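PDB 3CMI: glutathione peroxidase-like peroxiredoxin HYR1 from Saccharomyces cerevisiae, which reduces hydroperoxides at the expense of thioredoxin and, as a sensor of hydroperoxide stress, oxidises and so activates the transcription factor YAP1. Local coordinates for residues A[54-57]-A[58-62]; A[149-152]-A[153-156]; A[159-162]-A[163-166]. All coordinates share one frame; numbering follows the deposited sequence.

Overall arrangement
All three interactions are local, each between adjoining segments, so none encloses a loop and none nests in or crosses another; they follow in series along the chain. Interaction 1 (54-57 with 58-62) lies at the C-terminal part of helix 47-60, the crossover between strands 34-41 and 65-72, and runs into what follows. Interaction 2 (149-152 with 153-156) is the turn by which the chain leaves strand 146-150, and interaction 3 (159-162 with 163-166) builds helix 160-167 just after it. The two helices meet where Leu56 CD2 lies 3.6 Å from Ile163 CD1. Tyr150 and Thr154 of interaction 2 pack on Leu159, just ahead of helix 160-167, and Tyr150 OH meets Thr162 CG2 inside it.

Interaction 1: residues A[54-57]-A[58-62]; sequences EALY and KRYKD
Lys58 reaches back one turn to Glu54 near the C-terminal end of helix 47-60, the crossover helix of a beta-alpha-beta unit in the thioredoxin-like fold. Its backbone N gives a nearly straight hydrogen bond to Glu54 O (2.8 Å, 172° at the hydrogen), and its side chain runs past that carbonyl, then bends at the last torsion to bring NZ within 3.2 Å of Glu54 OE1. This i to i+4 salt bridge counts only as a weak hydrogen bond; the same OE1 is also bonded to Thr97 OG1, so the carboxylate is shared between the helix and a loop.

Arg59 continues the helical pattern by bonding through N to Ala55 O at 3.0 Å. Its CG lies over the centre of the neighbouring Tyr60 ring, 3.5 Å above the plane.

Tyr60 N bonds to Leu56 O, while the ring receives Leu56 CD1 at its edge, in plane, with CE2 3.9 Å from that methyl. Phe65 of strand 65-72 touches both side chains, and Tyr60 OH is hydrogen-bonded to Glu164 of helix 160-167.

Lys61 N closes on Tyr57 O at 2.8 Å, although the angle at its hydrogen is only 139°. Tyr57 CG is trans to its own N, which swings the ring outward from the helix, where Lys61 CB and CD meet it. There a CH-pi contact forms over one face: Lys61 CB lies 4.1 Å from the ring centroid, 23° off the normal and displaced toward the rim beside CE1.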
ATOM      1  N   GLU A  54       3.759   0.203 -11.493  1.00 37.31           N
ATOM      2  CA  GLU A  54       5.169   0.164 -11.875  1.00 37.04           C
ATOM      3  C   GLU A  54       5.634   1.500 -12.461  1.00 37.12           C
ATOM      4  O   GLU A  54       6.741   1.955 -12.165  1.00 37.09           O
ATOM      5  CB  GLU A  54       5.426  -0.987 -12.854  1.00 36.93           C
ATOM      6  CG  GLU A  54       6.894  -1.193 -13.277  1.00 36.78           C
ATOM      7  CD  GLU A  54       7.831  -1.564 -12.129  1.00 36.67           C
ATOM      8  OE1 GLU A  54       9.053  -1.568 -12.361  1.00 37.52           O
ATOM      9  OE2 GLU A  54       7.367  -1.848 -11.003  1.00 35.99           O
ATOM     10  N   ALA A  55       4.777   2.127 -13.269  1.00 37.00           N
ATOM     11  CA  ALA A  55       5.065   3.436 -13.845  1.00 37.03           C
ATOM     12  C   ALA A  55       5.209   4.499 -12.753  1.00 37.11           C
ATOM     13  O   ALA A  55       6.110   5.331 -12.808  1.00 37.27           O
ATOM     14  CB  ALA A  55       3.988   3.838 -14.862  1.00 36.90           C
ATOM     15  N   LEU A  56       4.320   4.457 -11.762  1.00 37.21           N
ATOM     16  CA  LEU A  56       4.384   5.357 -10.612  1.00 37.00           C
ATOM     17  C   LEU A  56       5.700   5.170  -9.862  1.00 37.10           C
ATOM     18  O   LEU A  56       6.393   6.142  -9.545  1.00 37.25           O
ATOM     19  CB  LEU A  56       3.206   5.084  -9.671  1.00 36.97           C
ATOM     20  CG  LEU A  56       2.787   6.147  -8.652  1.00 37.00           C
ATOM     21  CD1 LEU A  56       2.191   7.373  -9.347  1.00 35.92           C
ATOM     22  CD2 LEU A  56       1.790   5.543  -7.667  1.00 36.52           C
ATOM     23  N   TYR A  57       6.045   3.910  -9.610  1.00 36.99           N
ATOM     24  CA  TYR A  57       7.263   3.556  -8.893  1.00 36.93           C
ATOM     25  C   TYR A  57       8.508   4.011  -9.644  1.00 36.82           C
ATOM     26  O   TYR A  57       9.373   4.663  -9.063  1.00 36.83           O
ATOM     27  CB  TYR A  57       7.309   2.047  -8.634  1.00 36.80           C
ATOM     28  CG  TYR A  57       8.534   1.565  -7.885  1.00 37.41           C
ATOM     29  CD1 TYR A  57       8.792   1.985  -6.575  1.00 37.49           C
ATOM     30  CD2 TYR A  57       9.420   0.660  -8.474  1.00 37.31           C
ATOM     31  CE1 TYR A  57       9.910   1.529  -5.881  1.00 36.04           C
ATOM     32  CE2 TYR A  57      10.543   0.207  -7.789  1.00 36.65           C
ATOM     33  CZ  TYR A  57      10.782   0.646  -6.497  1.00 36.77           C
ATOM     34  OH  TYR A  57      11.892   0.190  -5.817  1.00 37.13           O
ATOM     35  N   LYS A  58       8.592   3.667 -10.927  1.00 36.69           N
ATOM     36  CA  LYS A  58       9.711   4.092 -11.772  1.00 36.72           C
ATOM     37  C   LYS A  58       9.870   5.613 -11.764  1.00 36.30           C
ATOM     38  O   LYS A  58      10.981   6.138 -11.655  1.00 36.16           O
ATOM     39  CB  LYS A  58       9.522   3.599 -13.209  1.00 36.93           C
ATOM     40  CG  LYS A  58       9.662   2.096 -13.377  1.00 38.39           C
ATOM     41  CD  LYS A  58       9.777   1.728 -14.848  1.00 40.73           C
ATOM     42  CE  LYS A  58       9.952   0.226 -15.037  1.00 42.39           C
ATOM     43  NZ  LYS A  58      11.187  -0.309 -14.381  1.00 43.99           N
ATOM     44  N   ARG A  59       8.750   6.318 -11.856  1.00 35.93           N
ATOM     45  CA  ARG A  59       8.775   7.772 -11.948  1.00 35.93           C
ATOM     46  C   ARG A  59       9.348   8.456 -10.699  1.00 35.59           C
ATOM     47  O   ARG A  59      10.193   9.355 -10.804  1.00 35.25           O
ATOM     48  CB  ARG A  59       7.380   8.311 -12.277  1.00 35.71           C
ATOM     49  CG  ARG A  59       7.280   9.801 -12.127  1.00 36.67           C
ATOM     50  CD  ARG A  59       6.238  10.422 -13.021  1.00 35.71           C
ATOM     51  NE  ARG A  59       6.800  11.684 -13.464  1.00 38.68           N
ATOM     52  CZ  ARG A  59       7.148  11.974 -14.709  1.00 36.94           C
ATOM     53  NH1 ARG A  59       6.938  11.124 -15.702  1.00 36.56           N
ATOM     54  NH2 ARG A  59       7.670  13.160 -14.958  1.00 40.72           N
ATOM     55  N   TYR A  60       8.917   7.985  -9.532  1.00 35.42           N
ATOM     56  CA  TYR A  60       9.135   8.691  -8.272  1.00 35.57           C
ATOM     57  C   TYR A  60      10.097   8.038  -7.288  1.00 36.01           C
ATOM     58  O   TYR A  60      10.467   8.658  -6.290  1.00 36.03           O
ATOM     59  CB  TYR A  60       7.794   8.917  -7.570  1.00 35.08           C
ATOM     60  CG  TYR A  60       6.876   9.872  -8.298  1.00 34.84           C
ATOM     61  CD1 TYR A  60       7.234  11.208  -8.485  1.00 34.08           C
ATOM     62  CD2 TYR A  60       5.642   9.444  -8.785  1.00 34.88           C
ATOM     63  CE1 TYR A  60       6.386  12.092  -9.144  1.00 34.92           C
ATOM     64  CE2 TYR A  60       4.785  10.324  -9.451  1.00 33.88           C
ATOM     65  CZ  TYR A  60       5.166  11.640  -9.623  1.00 34.65           C
ATOM     66  OH  TYR A  60       4.336  12.510 -10.284  1.00 34.32           O
ATOM     67  N   LYS A  61      10.492   6.794  -7.541  1.00 36.74           N
ATOM     68  CA  LYS A  61      11.286   6.052  -6.553  1.00 37.41           C
ATOM     69  C   LYS A  61      12.493   6.832  -6.010  1.00 37.52           C
ATOM     70  O   LYS A  61      12.767   6.789  -4.808  1.00 37.75           O
ATOM     71  CB  LYS A  61      11.690   4.654  -7.055  1.00 37.56           C
ATOM     72  CG  LYS A  61      12.572   4.604  -8.308  1.00 37.95           C
ATOM     73  CD  LYS A  61      12.949   3.151  -8.622  1.00 37.93           C
ATOM     74  CE  LYS A  61      13.630   3.019  -9.975  1.00 39.82           C
ATOM     75  NZ  LYS A  61      15.108   3.308  -9.921  1.00 42.20           N
ATOM     76  N   ASP A  62      13.182   7.563  -6.882  1.00 37.66           N
ATOM     77  CA  ASP A  62      14.380   8.310  -6.479  1.00 37.97           C
ATOM     78  C   ASP A  62      14.106   9.666  -5.826  1.00 37.91           C
ATOM     79  O   ASP A  62      15.039  10.384  -5.455  1.00 37.70           O
ATOM     80  CB  ASP A  62      15.367   8.425  -7.640  1.00 38.37           C
ATOM     81  CG  ASP A  62      16.013   7.099  -7.975  1.00 39.72           C
ATOM     82  OD1 ASP A  62      16.437   6.379  -7.039  1.00 40.75           O
ATOM     83  OD2 ASP A  62      16.100   6.776  -9.179  1.00 42.96           O
TER

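Interaction 2: residues A[149-152]-A[153-156]; sequences RYSS and LTKP
Tyr150 CG stands trans to its carbonyl carbon, turning the ring away while CB faces Thr154; chi1 of Thr154, at 115°, departs from the staggered values and sets OG1 against that CB. Tyr150 directly precedes a type I beta turn, Ser151 to Thr154, by which the chain leaves edge strand 146-150 of the thioredoxin-like sheet, and Thr154 is the last residue of that turn.

Thr154 N bonds to Ser151 O at 3.3 Å with 149° at the hydrogen. The donor stands well above the carbonyl plane, 61° out of it, so the turn is closed by a long bond that does not use a lone-pair direction.

Ser151 OG, tucked between its own N and carbonyl carbon, is directed at the methyl branch of Thr154 rather than at its hydroxyl. That hydroxyl, buried by the contact, has no polar partner in the model, and Leu159 packs against the same side chain. Past the turn, Thr154 O accepts a hydrogen bond from Lys137 NZ of strand 137-140, whose backbone is also bonded to that of Tyr150. From the turn's last residue back to the end of the strand, Thr154 OG1 lies 3.8 Å from Tyr150 CB, and CG2 is 4.0 Å from the same carbon.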
ATOM      1  N   ARG A 149      -6.892   7.148   2.146  1.00 34.79           N
ATOM      2  CA  ARG A 149      -7.251   5.857   1.583  1.00 34.88           C
ATOM      3  C   ARG A 149      -8.038   6.078   0.283  1.00 35.13           C
ATOM      4  O   ARG A 149      -8.951   6.908   0.230  1.00 34.49           O
ATOM      5  CB  ARG A 149      -8.091   5.097   2.606  1.00 34.92           C
ATOM      6  CG  ARG A 149      -8.571   3.718   2.207  1.00 35.07           C
ATOM      7  CD  ARG A 149      -9.494   3.198   3.305  1.00 35.43           C
ATOM      8  NE  ARG A 149     -10.049   1.884   3.016  1.00 34.68           N
ATOM      9  CZ  ARG A 149     -10.586   1.082   3.931  1.00 34.36           C
ATOM     10  NH1 ARG A 149     -10.623   1.446   5.206  1.00 33.67           N
ATOM     11  NH2 ARG A 149     -11.080  -0.094   3.570  1.00 34.54           N
ATOM     12  N   TYR A 150      -7.678   5.336  -0.759  1.00 35.44           N
ATOM     13  CA  TYR A 150      -8.304   5.483  -2.073  1.00 35.89           C
ATOM     14  C   TYR A 150      -8.904   4.164  -2.522  1.00 36.10           C
ATOM     15  O   TYR A 150      -8.357   3.100  -2.242  1.00 35.99           O
ATOM     16  CB  TYR A 150      -7.278   5.957  -3.103  1.00 36.19           C
ATOM     17  CG  TYR A 150      -6.579   7.237  -2.713  1.00 36.65           C
ATOM     18  CD1 TYR A 150      -5.377   7.207  -2.005  1.00 36.66           C
ATOM     19  CD2 TYR A 150      -7.128   8.480  -3.041  1.00 37.34           C
ATOM     20  CE1 TYR A 150      -4.736   8.384  -1.637  1.00 37.23           C
ATOM     21  CE2 TYR A 150      -6.494   9.663  -2.678  1.00 37.16           C
ATOM     22  CZ  TYR A 150      -5.299   9.605  -1.979  1.00 36.41           C
ATOM     23  OH  TYR A 150      -4.665  10.767  -1.615  1.00 36.70           O
ATOM     24  N   SER A 151     -10.021   4.239  -3.237  1.00 36.41           N
ATOM     25  CA  SER A 151     -10.713   3.037  -3.692  1.00 36.77           C
ATOM     26  C   SER A 151      -9.951   2.304  -4.800  1.00 36.86           C
ATOM     27  O   SER A 151      -9.031   2.855  -5.413  1.00 36.80           O
ATOM     28  CB  SER A 151     -12.125   3.383  -4.161  1.00 36.76           C
ATOM     29  OG  SER A 151     -12.071   4.177  -5.329  1.00 36.89           O
ATOM     30  N   SER A 152     -10.359   1.064  -5.057  1.00 37.11           N
ATOM     31  CA  SER A 152      -9.782   0.236  -6.122  1.00 37.63           C
ATOM     32  C   SER A 152      -9.901   0.832  -7.529  1.00 37.88           C
ATOM     33  O   SER A 152      -9.093   0.516  -8.404  1.00 37.98           O
ATOM     34  CB  SER A 152     -10.399  -1.166  -6.100  1.00 37.53           C
ATOM     35  OG  SER A 152     -11.764  -1.128  -5.726  1.00 38.57           O
ATOM     36  N   LEU A 153     -10.898   1.688  -7.742  1.00 37.99           N
ATOM     37  CA  LEU A 153     -11.132   2.269  -9.063  1.00 38.31           C
ATOM     38  C   LEU A 153     -10.262   3.487  -9.373  1.00 38.31           C
ATOM     39  O   LEU A 153     -10.096   3.845 -10.548  1.00 38.36           O
ATOM     40  CB  LEU A 153     -12.617   2.613  -9.265  1.00 38.54           C
ATOM     41  CG  LEU A 153     -13.620   1.452  -9.315  1.00 39.04           C
ATOM     42  CD1 LEU A 153     -15.047   1.981  -9.433  1.00 39.79           C
ATOM     43  CD2 LEU A 153     -13.306   0.473 -10.452  1.00 39.11           C
ATOM     44  N   THR A 154      -9.713   4.131  -8.342  1.00 38.09           N
ATOM     45  CA  THR A 154      -8.880   5.306  -8.595  1.00 38.07           C
ATOM     46  C   THR A 154      -7.531   4.830  -9.103  1.00 37.65           C
ATOM     47  O   THR A 154      -6.851   4.042  -8.444  1.00 37.44           O
ATOM     48  CB  THR A 154      -8.738   6.294  -7.385  1.00 38.08           C
ATOM     49  OG1 THR A 154      -7.384   6.345  -6.928  1.00 39.28           O
ATOM     50  CG2 THR A 154      -9.656   5.945  -6.258  1.00 37.84           C
ATOM     51  N   LYS A 155      -7.175   5.293 -10.296  1.00 37.20           N
ATOM     52  CA  LYS A 155      -5.966   4.849 -10.974  1.00 37.07           C
ATOM     53  C   LYS A 155      -4.728   5.427 -10.286  1.00 36.63           C
ATOM     54  O   LYS A 155      -4.765   6.558  -9.801  1.00 36.34           O
ATOM     55  CB  LYS A 155      -6.014   5.216 -12.459  1.00 37.18           C
ATOM     56  CG  LYS A 155      -7.379   4.981 -13.110  1.00 38.64           C
ATOM     57  CD  LYS A 155      -7.286   4.172 -14.407  1.00 40.87           C
ATOM     58  CE  LYS A 155      -7.280   2.660 -14.122  1.00 41.81           C
ATOM     59  NZ  LYS A 155      -7.364   1.833 -15.365  1.00 42.31           N
ATOM     60  N   PRO A 156      -3.639   4.634 -10.204  1.00 36.25           N
ATOM     61  CA  PRO A 156      -2.415   5.083  -9.540  1.00 36.13           C
ATOM     62  C   PRO A 156      -1.906   6.426 -10.064  1.00 35.97           C
ATOM     63  O   PRO A 156      -1.471   7.266  -9.276  1.00 35.73           O
ATOM     64  CB  PRO A 156      -1.417   3.960  -9.854  1.00 36.30           C
ATOM     65  CG  PRO A 156      -2.267   2.757 -10.006  1.00 35.97           C
ATOM     66  CD  PRO A 156      -3.502   3.254 -10.708  1.00 36.25           C
TER

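Interaction 3: residues A[159-162]-A[163-166]; sequences LSET and IEEL
Four successive i to i+4 backbone bonds, from the N atoms of Ile163, Glu164, Glu165 and Leu166 to the O atoms of Leu159, Ser160, Glu161 and Thr162, establish the alpha-helical geometry of this contact. The first, Ile163 N to Leu159 O, is 2.8 Å long with 163° at the hydrogen. The bonds run from Leu159, just before helix 160-167, into that helix, which lies beside helix 47-60 in the thioredoxin-like fold and packs on the sheet.

The inward side is apolar. Ile163 CG1 is trans to its carbonyl carbon (chi1 -69°), which sends the longer branch back along the helix over the Leu159 carbonyl; its end, CD1, comes 4.1 Å from Leu159 CB. Ile163 also touches Leu56 of helix 47-60 and Leu139 of strand 137-140, so it lies between that helix and the sheet, while Leu159 faces the sheet and reaches Leu36 of strand 34-41.

Glu165 packs by its aliphatic part: CG passes 3.2 Å from Thr162 O, and the extended chain then carries the carboxylate back beside Thr162.

On the polar side, the carboxylates of Glu161 and Glu164 approach one turn apart, OE1 to OE1 at 4.2 Å. Two waters bridge them, a setting in which the donated hydrogens would be expected to soften the like-charge repulsion. Glu164 OE2 is further held by a hydrogen bond from outside these turns, with Tyr60 OH. One water donates to Glu161 OE2 and, at 2.7 Å, to Glu164 OE1. Ser160 OG is within bonding distance of both the other water and Ser157 O, and its single hydrogen cannot serve both fully at once. That water donates to both carboxylates, at 2.6 Å to Glu161 OE1 and 3.1 Å to Glu164 OE2.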
ATOM      1  N   LEU A 159      -2.957   9.759  -8.504  1.00 34.70           N
ATOM      2  CA  LEU A 159      -2.366  10.062  -7.200  1.00 34.48           C
ATOM      3  C   LEU A 159      -1.040  10.822  -7.298  1.00 34.17           C
ATOM      4  O   LEU A 159      -0.467  11.201  -6.271  1.00 34.01           O
ATOM      5  CB  LEU A 159      -2.114   8.750  -6.440  1.00 34.26           C
ATOM      6  CG  LEU A 159      -3.096   8.148  -5.428  1.00 35.55           C
ATOM      7  CD1 LEU A 159      -4.572   8.332  -5.790  1.00 34.86           C
ATOM      8  CD2 LEU A 159      -2.757   6.668  -5.194  1.00 34.76           C
ATOM      9  N   SER A 160      -0.548  11.029  -8.521  1.00 33.61           N
ATOM     10  CA  SER A 160       0.786  11.597  -8.721  1.00 33.18           C
ATOM     11  C   SER A 160       0.955  12.977  -8.074  1.00 32.88           C
ATOM     12  O   SER A 160       1.951  13.224  -7.389  1.00 33.02           O
ATOM     13  CB  SER A 160       1.167  11.613 -10.209  1.00 32.98           C
ATOM     14  OG  SER A 160       0.375  12.531 -10.946  1.00 33.62           O
ATOM     15  N   GLU A 161      -0.029  13.854  -8.270  1.00 32.39           N
ATOM     16  CA  GLU A 161      -0.015  15.208  -7.700  1.00 32.16           C
ATOM     17  C   GLU A 161      -0.019  15.231  -6.169  1.00 31.92           C
ATOM     18  O   GLU A 161       0.693  16.023  -5.551  1.00 31.82           O
ATOM     19  CB  GLU A 161      -1.178  16.039  -8.249  1.00 32.19           C
ATOM     20  CG  GLU A 161      -0.994  16.482  -9.693  1.00 32.54           C
ATOM     21  CD  GLU A 161       0.137  17.477  -9.864  1.00 32.96           C
ATOM     22  OE1 GLU A 161       1.004  17.247 -10.727  1.00 33.70           O
ATOM     23  OE2 GLU A 161       0.164  18.487  -9.134  1.00 32.15           O
ATOM     24  N   THR A 162      -0.825  14.360  -5.569  1.00 31.88           N
ATOM     25  CA  THR A 162      -0.831  14.175  -4.124  1.00 31.96           C
ATOM     26  C   THR A 162       0.513  13.615  -3.630  1.00 31.83           C
ATOM     27  O   THR A 162       1.036  14.049  -2.603  1.00 31.83           O
ATOM     28  CB  THR A 162      -1.981  13.238  -3.698  1.00 32.12           C
ATOM     29  OG1 THR A 162      -3.227  13.787  -4.135  1.00 32.11           O
ATOM     30  CG2 THR A 162      -2.011  13.043  -2.177  1.00 32.07           C
ATOM     31  N   ILE A 163       1.067  12.652  -4.364  1.00 32.00           N
ATOM     32  CA  ILE A 163       2.394  12.106  -4.039  1.00 31.77           C
ATOM     33  C   ILE A 163       3.446  13.213  -4.077  1.00 31.81           C
ATOM     34  O   ILE A 163       4.298  13.295  -3.191  1.00 31.75           O
ATOM     35  CB  ILE A 163       2.780  10.903  -4.950  1.00 32.00           C
ATOM     36  CG1 ILE A 163       1.889   9.696  -4.635  1.00 31.98           C
ATOM     37  CG2 ILE A 163       4.256  10.480  -4.751  1.00 32.10           C
ATOM     38  CD1 ILE A 163       1.948   8.579  -5.663  1.00 31.43           C
ATOM     39  N   GLU A 164       3.357  14.084  -5.081  1.00 31.71           N
ATOM     40  CA  GLU A 164       4.321  15.173  -5.237  1.00 31.88           C
ATOM     41  C   GLU A 164       4.302  16.157  -4.067  1.00 32.20           C
ATOM     42  O   GLU A 164       5.364  16.591  -3.624  1.00 32.05           O
ATOM     43  CB  GLU A 164       4.155  15.890  -6.588  1.00 31.90           C
ATOM     44  CG  GLU A 164       4.708  15.059  -7.742  1.00 31.65           C
ATOM     45  CD  GLU A 164       4.823  15.801  -9.059  1.00 31.30           C
ATOM     46  OE1 GLU A 164       4.868  17.053  -9.070  1.00 30.65           O
ATOM     47  OE2 GLU A 164       4.889  15.112 -10.100  1.00 30.25           O
ATOM     48  N   GLU A 165       3.116  16.493  -3.556  1.00 32.43           N
ATOM     49  CA  GLU A 165       3.035  17.414  -2.413  1.00 33.17           C
ATOM     50  C   GLU A 165       3.535  16.806  -1.102  1.00 32.83           C
ATOM     51  O   GLU A 165       4.055  17.516  -0.242  1.00 32.75           O
ATOM     52  CB  GLU A 165       1.651  18.080  -2.271  1.00 33.11           C
ATOM     53  CG  GLU A 165       0.472  17.178  -1.945  1.00 34.23           C
ATOM     54  CD  GLU A 165      -0.882  17.896  -2.069  1.00 34.55           C
ATOM     55  OE1 GLU A 165      -0.927  19.143  -1.990  1.00 36.25           O
ATOM     56  OE2 GLU A 165      -1.914  17.209  -2.238  1.00 37.24           O
ATOM     57  N   LEU A 166       3.388  15.490  -0.962  1.00 32.84           N
ATOM     58  CA  LEU A 166       3.941  14.767   0.188  1.00 32.97           C
ATOM     59  C   LEU A 166       5.460  14.642   0.100  1.00 33.03           C
ATOM     60  O   LEU A 166       6.151  14.658   1.118  1.00 32.92           O
ATOM     61  CB  LEU A 166       3.315  13.377   0.325  1.00 32.80           C
ATOM     62  CG  LEU A 166       1.824  13.253   0.642  1.00 32.74           C
ATOM     63  CD1 LEU A 166       1.452  11.785   0.723  1.00 32.51           C
ATOM     64  CD2 LEU A 166       1.460  13.972   1.936  1.00 32.87           C
TER
HETATM   65  O   HOH W   1       2.003  14.878 -11.109  1.00 32.17           O
HETATM   66  O   HOH W   2       3.022  18.808  -8.196  1.00 34.17           O